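PDB 1HGX: hypoxanthine-guanine-xanthine phosphoribosyltransferase from Tritrichomonas foetus, which salvages host purine bases by joining hypoxanthine, guanine or xanthine to 5-phospho-alpha-D-ribose 1-diphosphate, giving IMP, GMP or XMP and diphosphate. Local coordinates for residues A[113-118]-A[126-131]; A[33-38]-A[145-150]; A[40-45]-A[58-63]. One frame throughout, in Å; residues are numbered along the deposited sequence.

Interaction 1 (A[113-118]-A[126-131]); sequences QLLNNL and LKVCTL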
loop_
_atom_site.group_PDB
_atom_site.type_symbol
_atom_site.label_atom_id
_atom_site.label_comp_id
_atom_site.label_asym_id
_atom_site.label_seq_id
_atom_site.Cartn_x
_atom_site.Cartn_y
_atom_site.Cartn_z
ATOM N N GLN A 113 1.032 -21.188 -7.701
ATOM C CA GLN A 113 -0.407 -21.225 -7.935
ATOM C C GLN A 113 -0.924 -19.894 -8.480
ATOM O O GLN A 113 -1.778 -19.867 -9.371
ATOM C CB GLN A 113 -1.136 -21.598 -6.650
ATOM C CG GLN A 113 -0.696 -22.945 -6.112
ATOM C CD GLN A 113 -1.619 -23.471 -5.052
ATOM O OE1 GLN A 113 -2.395 -24.392 -5.297
ATOM N NE2 GLN A 113 -1.546 -22.893 -3.864
ATOM N N LEU A 114 -0.371 -18.796 -7.976
ATOM C CA LEU A 114 -0.764 -17.468 -8.413
ATOM C C LEU A 114 -0.395 -17.288 -9.887
ATOM O O LEU A 114 -1.204 -16.812 -10.686
ATOM C CB LEU A 114 -0.068 -16.399 -7.565
ATOM C CG LEU A 114 -0.867 -15.162 -7.141
ATOM C CD1 LEU A 114 0.082 -13.994 -6.969
ATOM C CD2 LEU A 114 -1.939 -14.805 -8.143
ATOM N N LEU A 115 0.813 -17.698 -10.257
ATOM C CA LEU A 115 1.254 -17.575 -11.644
ATOM C C LEU A 115 0.395 -18.403 -12.607
ATOM O O LEU A 115 0.073 -17.940 -13.707
ATOM C CB LEU A 115 2.732 -17.948 -11.787
ATOM C CG LEU A 115 3.746 -16.956 -11.204
ATOM C CD1 LEU A 115 5.151 -17.442 -11.498
ATOM C CD2 LEU A 115 3.534 -15.575 -11.817
ATOM N N ASN A 116 0.018 -19.614 -12.196
ATOM C CA ASN A 116 -0.815 -20.470 -13.038
ATOM C C ASN A 116 -2.164 -19.793 -13.235
ATOM O O ASN A 116 -2.707 -19.798 -14.335
ATOM C CB ASN A 116 -1.024 -21.857 -12.417
ATOM C CG ASN A 116 0.188 -22.768 -12.569
ATOM O OD1 ASN A 116 0.965 -22.648 -13.521
ATOM N ND2 ASN A 116 0.326 -23.718 -11.652
ATOM N N ASN A 117 -2.710 -19.209 -12.172
ATOM C CA ASN A 117 -3.990 -18.519 -12.273
ATOM C C ASN A 117 -3.886 -17.330 -13.233
ATOM O O ASN A 117 -4.698 -17.187 -14.148
ATOM C CB ASN A 117 -4.462 -18.036 -10.898
ATOM C CG ASN A 117 -5.742 -17.203 -10.971
ATOM O OD1 ASN A 117 -5.733 -16.083 -11.468
ATOM N ND2 ASN A 117 -6.843 -17.746 -10.449
ATOM N N LEU A 118 -2.849 -16.511 -13.061
ATOM C CA LEU A 118 -2.672 -15.324 -13.904
ATOM C C LEU A 118 -2.355 -15.617 -15.373
ATOM O O LEU A 118 -2.833 -14.915 -16.264
ATOM C CB LEU A 118 -1.612 -14.380 -13.312
ATOM C CG LEU A 118 -1.884 -13.774 -11.927
ATOM C CD1 LEU A 118 -0.682 -12.946 -11.510
ATOM C CD2 LEU A 118 -3.135 -12.918 -11.909
ATOM N N LEU A 126 4.366 -11.777 -18.155
ATOM C CA LEU A 126 4.114 -11.969 -16.747
ATOM C C LEU A 126 5.453 -12.252 -16.062
ATOM O O LEU A 126 6.149 -13.204 -16.420
ATOM C CB LEU A 126 3.144 -13.140 -16.578
ATOM C CG LEU A 126 2.795 -13.646 -15.179
ATOM C CD1 LEU A 126 2.262 -12.519 -14.309
ATOM C CD2 LEU A 126 1.774 -14.762 -15.298
ATOM N N LYS A 127 5.833 -11.364 -15.145
ATOM C CA LYS A 127 7.080 -11.472 -14.402
ATOM C C LYS A 127 6.849 -11.311 -12.908
ATOM O O LYS A 127 5.816 -10.791 -12.468
ATOM C CB LYS A 127 8.087 -10.430 -14.882
ATOM C CG LYS A 127 8.580 -10.670 -16.285
ATOM C CD LYS A 127 9.649 -9.679 -16.673
ATOM C CE LYS A 127 10.141 -9.972 -18.070
ATOM N NZ LYS A 127 11.208 -9.038 -18.521
ATOM N N VAL A 128 7.832 -11.744 -12.131
ATOM C CA VAL A 128 7.749 -11.703 -10.681
ATOM C C VAL A 128 8.874 -10.886 -10.085
ATOM O O VAL A 128 10.030 -11.013 -10.499
ATOM C CB VAL A 128 7.821 -13.150 -10.078
ATOM C CG1 VAL A 128 7.893 -13.108 -8.538
ATOM C CG2 VAL A 128 6.608 -13.944 -10.500
ATOM N N CYS A 129 8.512 -10.049 -9.119
ATOM C CA CYS A 129 9.451 -9.215 -8.384
ATOM C C CYS A 129 9.196 -9.485 -6.899
ATOM O O CYS A 129 8.121 -9.191 -6.381
ATOM C CB CYS A 129 9.217 -7.731 -8.692
ATOM S SG CYS A 129 10.259 -6.619 -7.712
ATOM N N THR A 130 10.169 -10.074 -6.219
ATOM C CA THR A 130 10.005 -10.368 -4.803
ATOM C C THR A 130 11.046 -9.620 -3.962
ATOM O O THR A 130 12.186 -9.414 -4.397
ATOM C CB THR A 130 10.052 -11.904 -4.539
ATOM O OG1 THR A 130 9.615 -12.177 -3.199
ATOM C CG2 THR A 130 11.456 -12.475 -4.756
ATOM N N LEU A 131 10.636 -9.151 -2.791
ATOM C CA LEU A 131 11.558 -8.437 -1.921
ATOM C C LEU A 131 12.596 -9.442 -1.427
ATOM O O LEU A 131 13.802 -9.176 -1.493
ATOM C CB LEU A 131 10.814 -7.824 -0.736
ATOM C CG LEU A 131 11.384 -6.642 0.069
ATOM C CD1 LEU A 131 11.294 -6.973 1.540
ATOM C CD2 LEU A 131 12.805 -6.268 -0.312
#
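Leu115 reaches from helix 109-119 onto strand 125-130 and rests its two methyl groups on Leu126 and Val128. Its side chain slants across both partners: CD2 lies 3.7 Å from CG2 of Val128 and 3.9 Å from CG of Leu126, while its CD1 is 3.9 Å from the same Val128 methyl. The CG of Leu115 stands anti to its own carbonyl carbon (chi1 -71°), a turn that carries the methyls to the strand although the side chain does not start out pointing there. Over residues 113-118 and 126-130, helix and strand run nearly antiparallel, at 155°, with axes 10.2 Å apart, as expected where a helix covers the parallel part of the sheet in the α/β core of a type I phosphoribosyltransferase. One turn further along, Leu118 meets Leu126 at about a right angle, its CB 3.9 Å from Leu126 CD2. That same methyl of Leu126 also lies 3.9 Å from the backbone O of Leu115, so it sits against the helix backbone as well as its side chains. No hydrogen bond links the two segments. Leu118 and Leu126 both continue onto Val100 of the neighbouring strand, and Val128 packs beside Met111 and lies close to Ile105, one of the residues that bind GMP.

Interaction 2 (A[33-38]-A[145-150]); sequences EFYEDK and IDYCGF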
loop_
_atom_site.group_PDB
_atom_site.type_symbol
_atom_site.label_atom_id
_atom_site.label_comp_id
_atom_site.label_asym_id
_atom_site.label_seq_id
_atom_site.Cartn_x
_atom_site.Cartn_y
_atom_site.Cartn_z
ATOM N N GLU A 33 13.841 -0.028 -17.138
ATOM C CA GLU A 33 14.453 -0.508 -18.361
ATOM C C GLU A 33 13.415 -1.264 -19.202
ATOM O O GLU A 33 13.193 -0.953 -20.371
ATOM C CB GLU A 33 15.590 -1.457 -17.983
ATOM C CG GLU A 33 16.740 -1.510 -18.956
ATOM C CD GLU A 33 17.774 -0.424 -18.706
ATOM O OE1 GLU A 33 17.825 0.112 -17.573
ATOM O OE2 GLU A 33 18.545 -0.118 -19.643
ATOM N N PHE A 34 12.711 -2.193 -18.568
ATOM C CA PHE A 34 11.727 -3.016 -19.256
ATOM C C PHE A 34 10.304 -2.470 -19.343
ATOM O O PHE A 34 9.660 -2.575 -20.387
ATOM C CB PHE A 34 11.708 -4.410 -18.609
ATOM C CG PHE A 34 10.846 -5.412 -19.324
ATOM C CD1 PHE A 34 11.297 -6.044 -20.477
ATOM C CD2 PHE A 34 9.584 -5.732 -18.837
ATOM C CE1 PHE A 34 10.507 -6.978 -21.135
ATOM C CE2 PHE A 34 8.785 -6.670 -19.492
ATOM C CZ PHE A 34 9.248 -7.293 -20.642
ATOM N N TYR A 35 9.835 -1.841 -18.271
ATOM C CA TYR A 35 8.451 -1.366 -18.202
ATOM C C TYR A 35 8.095 0.070 -18.574
ATOM O O TYR A 35 6.912 0.410 -18.669
ATOM C CB TYR A 35 7.902 -1.646 -16.796
ATOM C CG TYR A 35 7.782 -3.115 -16.472
ATOM C CD1 TYR A 35 6.780 -3.891 -17.049
ATOM C CD2 TYR A 35 8.674 -3.730 -15.597
ATOM C CE1 TYR A 35 6.663 -5.244 -16.763
ATOM C CE2 TYR A 35 8.574 -5.087 -15.304
ATOM C CZ TYR A 35 7.563 -5.839 -15.893
ATOM O OH TYR A 35 7.460 -7.183 -15.614
ATOM N N GLU A 36 9.097 0.899 -18.809
ATOM C CA GLU A 36 8.874 2.303 -19.109
ATOM C C GLU A 36 7.787 2.626 -20.149
ATOM O O GLU A 36 6.911 3.459 -19.908
ATOM C CB GLU A 36 10.204 2.926 -19.514
ATOM C CG GLU A 36 10.216 4.427 -19.571
ATOM C CD GLU A 36 11.620 4.961 -19.735
ATOM O OE1 GLU A 36 12.429 4.321 -20.443
ATOM O OE2 GLU A 36 11.924 6.011 -19.134
ATOM N N ASP A 37 7.821 1.955 -21.290
ATOM C CA ASP A 37 6.842 2.240 -22.332
ATOM C C ASP A 37 5.768 1.167 -22.437
ATOM O O ASP A 37 5.028 1.121 -23.409
ATOM C CB ASP A 37 7.560 2.409 -23.678
ATOM C CG ASP A 37 8.249 1.131 -24.150
ATOM O OD1 ASP A 37 8.782 0.369 -23.308
ATOM O OD2 ASP A 37 8.262 0.892 -25.378
ATOM N N LYS A 38 5.626 0.360 -21.395
ATOM C CA LYS A 38 4.668 -0.729 -21.426
ATOM C C LYS A 38 3.325 -0.570 -20.722
ATOM O O LYS A 38 2.464 -1.444 -20.866
ATOM C CB LYS A 38 5.352 -2.010 -20.955
ATOM C CG LYS A 38 6.353 -2.554 -21.964
ATOM C CD LYS A 38 6.933 -3.886 -21.517
ATOM C CE LYS A 38 7.828 -4.475 -22.594
ATOM N NZ LYS A 38 8.942 -3.549 -22.938
ATOM N N ILE A 145 11.927 -16.287 -10.846
ATOM C CA ILE A 145 11.977 -14.994 -10.152
ATOM C C ILE A 145 12.807 -14.054 -11.008
ATOM O O ILE A 145 14.009 -14.240 -11.143
ATOM C CB ILE A 145 12.631 -15.142 -8.764
ATOM C CG1 ILE A 145 11.836 -16.152 -7.935
ATOM C CG2 ILE A 145 12.732 -13.785 -8.063
ATOM C CD1 ILE A 145 12.481 -16.509 -6.614
ATOM N N ASP A 146 12.161 -13.069 -11.623
ATOM C CA ASP A 146 12.867 -12.143 -12.491
ATOM C C ASP A 146 13.607 -11.037 -11.768
ATOM O O ASP A 146 14.658 -10.609 -12.222
ATOM C CB ASP A 146 11.908 -11.563 -13.513
ATOM C CG ASP A 146 11.119 -12.631 -14.199
ATOM O OD1 ASP A 146 11.648 -13.219 -15.159
ATOM O OD2 ASP A 146 9.997 -12.929 -13.739
ATOM N N TYR A 147 13.045 -10.547 -10.667
ATOM C CA TYR A 147 13.683 -9.485 -9.900
ATOM C C TYR A 147 13.577 -9.906 -8.454
ATOM O O TYR A 147 12.516 -10.319 -8.018
ATOM C CB TYR A 147 12.949 -8.161 -10.096
ATOM C CG TYR A 147 12.735 -7.797 -11.537
ATOM C CD1 TYR A 147 13.755 -7.200 -12.287
ATOM C CD2 TYR A 147 11.524 -8.084 -12.168
ATOM C CE1 TYR A 147 13.573 -6.909 -13.638
ATOM C CE2 TYR A 147 11.328 -7.798 -13.513
ATOM C CZ TYR A 147 12.355 -7.214 -14.245
ATOM O OH TYR A 147 12.171 -6.958 -15.581
ATOM N N CYS A 148 14.677 -9.810 -7.720
ATOM C CA CYS A 148 14.695 -10.205 -6.318
ATOM C C CYS A 148 15.560 -9.251 -5.523
ATOM O O CYS A 148 16.680 -8.943 -5.929
ATOM C CB CYS A 148 15.221 -11.640 -6.171
ATOM S SG CYS A 148 15.386 -12.249 -4.465
ATOM N N GLY A 149 15.014 -8.738 -4.425
ATOM C CA GLY A 149 15.760 -7.823 -3.583
ATOM C C GLY A 149 16.917 -8.478 -2.841
ATOM O O GLY A 149 18.076 -8.128 -3.063
ATOM N N PHE A 150 16.611 -9.462 -1.998
ATOM C CA PHE A 150 17.618 -10.143 -1.185
ATOM C C PHE A 150 17.331 -11.635 -1.005
ATOM O O PHE A 150 16.171 -12.066 -0.981
ATOM C CB PHE A 150 17.640 -9.567 0.241
ATOM C CG PHE A 150 17.674 -8.064 0.319
ATOM C CD1 PHE A 150 18.879 -7.374 0.233
ATOM C CD2 PHE A 150 16.506 -7.346 0.528
ATOM C CE1 PHE A 150 18.915 -5.986 0.363
ATOM C CE2 PHE A 150 16.532 -5.967 0.656
ATOM C CZ PHE A 150 17.740 -5.286 0.573
#
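Tyr147 directs its phenol end into the angle between Phe34 and Tyr35 near the C-terminal end of helix 17-35. Its CG is anti to its carbonyl carbon (chi1 -51°), which sends the ring toward the helix. Its OH lies 4.0 Å from CB of Phe34 and 4.1 Å from CE2 of Tyr35, both van der Waals contacts; no hydrogen bond joins the segments. The first torsions of Phe34 and Tyr35 differ: Phe34 has CG anti to its backbone N (chi1 -173°), whereas Tyr35 has CG anti to its carbonyl carbon (chi1 -65°). The two neighbouring rings thereby meet each other, with Phe34 CD2 centred over a face of Tyr35 and Tyr35 CD2 in the plane of Phe34 at its edge. Here the long helix packs on the central sheet of the phosphoribosyltransferase fold, where Tyr147 begins strand 147-152 and also touches Leu27, Glu30 and Leu31 of that helix. The Tyr35 and Tyr147 rings come together aslant, CE2 of Tyr35 being 4.3 Å from CE2 of Tyr147. Lys38 folds back over Phe34, laying CE near the rim of one ring face and giving a hydrogen bond of 2.8 Å from NZ to Phe34 O, in the carbonyl plane. Lys127, on the adjoining strand, makes a cation-pi contact with Phe34.

Interaction 3 (A[40-45]-A[58-63]); sequences PVMICV and KHLDFQ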
loop_
_atom_site.group_PDB
_atom_site.type_symbol
_atom_site.label_atom_id
_atom_site.label_comp_id
_atom_site.label_asym_id
_atom_site.label_seq_id
_atom_site.Cartn_x
_atom_site.Cartn_y
_atom_site.Cartn_z
ATOM N N PRO A 40 2.325 -1.099 -17.723
ATOM C CA PRO A 40 2.028 -2.357 -17.043
ATOM C C PRO A 40 1.062 -2.293 -15.884
ATOM O O PRO A 40 0.839 -1.238 -15.292
ATOM C CB PRO A 40 3.409 -2.772 -16.536
ATOM C CG PRO A 40 3.957 -1.447 -16.062
ATOM C CD PRO A 40 3.608 -0.541 -17.248
ATOM N N VAL A 41 0.507 -3.454 -15.555
ATOM C CA VAL A 41 -0.369 -3.596 -14.407
ATOM C C VAL A 41 0.597 -4.142 -13.340
ATOM O O VAL A 41 1.178 -5.216 -13.501
ATOM C CB VAL A 41 -1.502 -4.616 -14.661
ATOM C CG1 VAL A 41 -2.361 -4.767 -13.410
ATOM C CG2 VAL A 41 -2.370 -4.160 -15.828
ATOM N N MET A 42 0.824 -3.363 -12.294
ATOM C CA MET A 42 1.728 -3.758 -11.216
ATOM C C MET A 42 0.863 -4.281 -10.091
ATOM O O MET A 42 0.175 -3.514 -9.423
ATOM C CB MET A 42 2.491 -2.542 -10.705
ATOM C CG MET A 42 3.092 -1.702 -11.786
ATOM S SD MET A 42 4.682 -2.314 -12.194
ATOM C CE MET A 42 5.538 -1.642 -10.919
ATOM N N ILE A 43 0.930 -5.578 -9.858
ATOM C CA ILE A 43 0.128 -6.213 -8.836
ATOM C C ILE A 43 0.834 -6.330 -7.507
ATOM O O ILE A 43 1.937 -6.857 -7.424
ATOM C CB ILE A 43 -0.296 -7.620 -9.283
ATOM C CG1 ILE A 43 -1.069 -7.534 -10.601
ATOM C CG2 ILE A 43 -1.107 -8.307 -8.188
ATOM C CD1 ILE A 43 -1.382 -8.875 -11.185
ATOM N N CYS A 44 0.194 -5.831 -6.462
ATOM C CA CYS A 44 0.757 -5.933 -5.134
ATOM C C CYS A 44 -0.006 -7.038 -4.394
ATOM O O CYS A 44 -1.249 -7.027 -4.342
ATOM C CB CYS A 44 0.593 -4.610 -4.384
ATOM S SG CYS A 44 1.034 -4.683 -2.640
ATOM N N VAL A 45 0.722 -8.020 -3.875
ATOM C CA VAL A 45 0.092 -9.093 -3.113
ATOM C C VAL A 45 0.065 -8.599 -1.659
ATOM O O VAL A 45 1.093 -8.560 -0.972
ATOM C CB VAL A 45 0.874 -10.425 -3.240
ATOM C CG1 VAL A 45 0.165 -11.527 -2.442
ATOM C CG2 VAL A 45 1.023 -10.825 -4.734
ATOM N N LYS A 58 7.394 4.847 -5.751
ATOM C CA LYS A 58 7.876 6.209 -5.543
ATOM C C LYS A 58 9.079 6.494 -6.441
ATOM O O LYS A 58 9.505 7.640 -6.578
ATOM C CB LYS A 58 8.258 6.432 -4.083
ATOM C CG LYS A 58 7.079 6.516 -3.163
ATOM C CD LYS A 58 7.537 6.491 -1.734
ATOM C CE LYS A 58 6.355 6.473 -0.792
ATOM N NZ LYS A 58 6.816 6.166 0.584
ATOM N N HIS A 59 9.633 5.444 -7.034
ATOM C CA HIS A 59 10.782 5.573 -7.914
ATOM C C HIS A 59 10.457 5.281 -9.360
ATOM O O HIS A 59 11.351 5.278 -10.194
ATOM C CB HIS A 59 11.897 4.631 -7.463
ATOM C CG HIS A 59 12.437 4.951 -6.109
ATOM N ND1 HIS A 59 11.845 4.510 -4.948
ATOM C CD2 HIS A 59 13.488 5.715 -5.729
ATOM C CE1 HIS A 59 12.501 4.987 -3.910
ATOM N NE2 HIS A 59 13.505 5.721 -4.354
ATOM N N LEU A 60 9.201 4.991 -9.660
ATOM C CA LEU A 60 8.818 4.680 -11.029
ATOM C C LEU A 60 8.207 5.901 -11.690
ATOM O O LEU A 60 7.046 6.238 -11.464
ATOM C CB LEU A 60 7.846 3.501 -11.050
ATOM C CG LEU A 60 8.385 2.083 -11.257
ATOM C CD1 LEU A 60 9.857 1.948 -10.949
ATOM C CD2 LEU A 60 7.563 1.133 -10.429
ATOM N N ASP A 61 8.981 6.504 -12.578
ATOM C CA ASP A 61 8.583 7.718 -13.268
ATOM C C ASP A 61 7.906 7.497 -14.621
ATOM O O ASP A 61 8.297 8.100 -15.615
ATOM C CB ASP A 61 9.822 8.602 -13.427
ATOM C CG ASP A 61 9.483 10.044 -13.715
ATOM O OD1 ASP A 61 8.440 10.530 -13.221
ATOM O OD2 ASP A 61 10.271 10.696 -14.436
ATOM N N PHE A 62 6.905 6.625 -14.665
ATOM C CA PHE A 62 6.180 6.350 -15.904
ATOM C C PHE A 62 4.753 5.891 -15.612
ATOM O O PHE A 62 4.411 5.592 -14.465
ATOM C CB PHE A 62 6.927 5.336 -16.784
ATOM C CG PHE A 62 7.287 4.049 -16.085
ATOM C CD1 PHE A 62 6.381 2.996 -16.014
ATOM C CD2 PHE A 62 8.557 3.873 -15.538
ATOM C CE1 PHE A 62 6.734 1.787 -15.413
ATOM C CE2 PHE A 62 8.921 2.662 -14.930
ATOM C CZ PHE A 62 8.008 1.618 -14.870
ATOM N N GLN A 63 3.907 5.895 -16.637
ATOM C CA GLN A 63 2.518 5.483 -16.486
ATOM C C GLN A 63 2.439 3.983 -16.206
ATOM O O GLN A 63 3.036 3.173 -16.915
ATOM C CB GLN A 63 1.738 5.829 -17.751
ATOM C CG GLN A 63 0.261 5.533 -17.679
ATOM C CD GLN A 63 -0.457 5.916 -18.955
ATOM O OE1 GLN A 63 0.027 5.666 -20.049
ATOM N NE2 GLN A 63 -1.614 6.536 -18.817
#
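Met42 and Leu60 meet tip to tip, CE of the methionine only 3.5 Å from CD2 of the leucine, closer than ordinary van der Waals packing. Met42 is bent at both chi2 (-87°) and chi3 (-80°), which folds its terminal methyl round the sulfur instead of extending the chain. Beside this pair, the ring of Pro40 packs against the other end of the loop: its CD approaches the edge of the Phe62 ring, near the ring plane, at 4.3 Å from CE1, and lies 3.8 Å from the backbone O of Gln63. Phe62 has chi1 near +54°, and this rotation brings the ring towards the proline although its CB sets off along another line. The contact belongs to a right-handed beta-alpha-beta crossover of the phosphoribosyltransferase fold: strand 41-45 leads into helix 50-57, and the loop holding Leu60 and Phe62 returns to strand 65-72, which lies parallel beside the first. Backbone hydrogen bonds between Glu65 and both Pro40 and Met42, and between Met42 and Asp67, hold the two strands together. Around this shell, Met42 leans on Leu99 in the next strand, and its carbonyl O is hydrogen-bonded to Tyr53 of the intervening helix. Tyr35 and Thr32 of helix 17-35 touch Pro40 and Phe62 respectively. On its outer side the loop takes part in the homodimer: Gln63 NE2 is hydrogen-bonded to O of His165 of the second subunit, and Asp61 OD1 to ND2 of Asn170 of that subunit.

Overall arrangement
From the N terminus, helix 17-35 runs into residues 33-38, the first half of interaction 2. Strand 41-45 follows at once, and interaction 3 closes a short loop through helix 50-57 when residues 58-63 return to it. Interaction 1 then closes a second short loop between helix 109-119 and strand 125-130, in series with the first. Only at residues 145-150 does interaction 2 close, so both short loops nest inside its long one. All three reach the same mixed sheet. Tyr35 O and Glu36 O lie against Phe62, linking interactions 2 and 3; neighbouring strands 125-130 and 147-152 join interactions 1 and 2; Leu114 touches Val45 and Leu118 touches Ile43, linking 1 with 3.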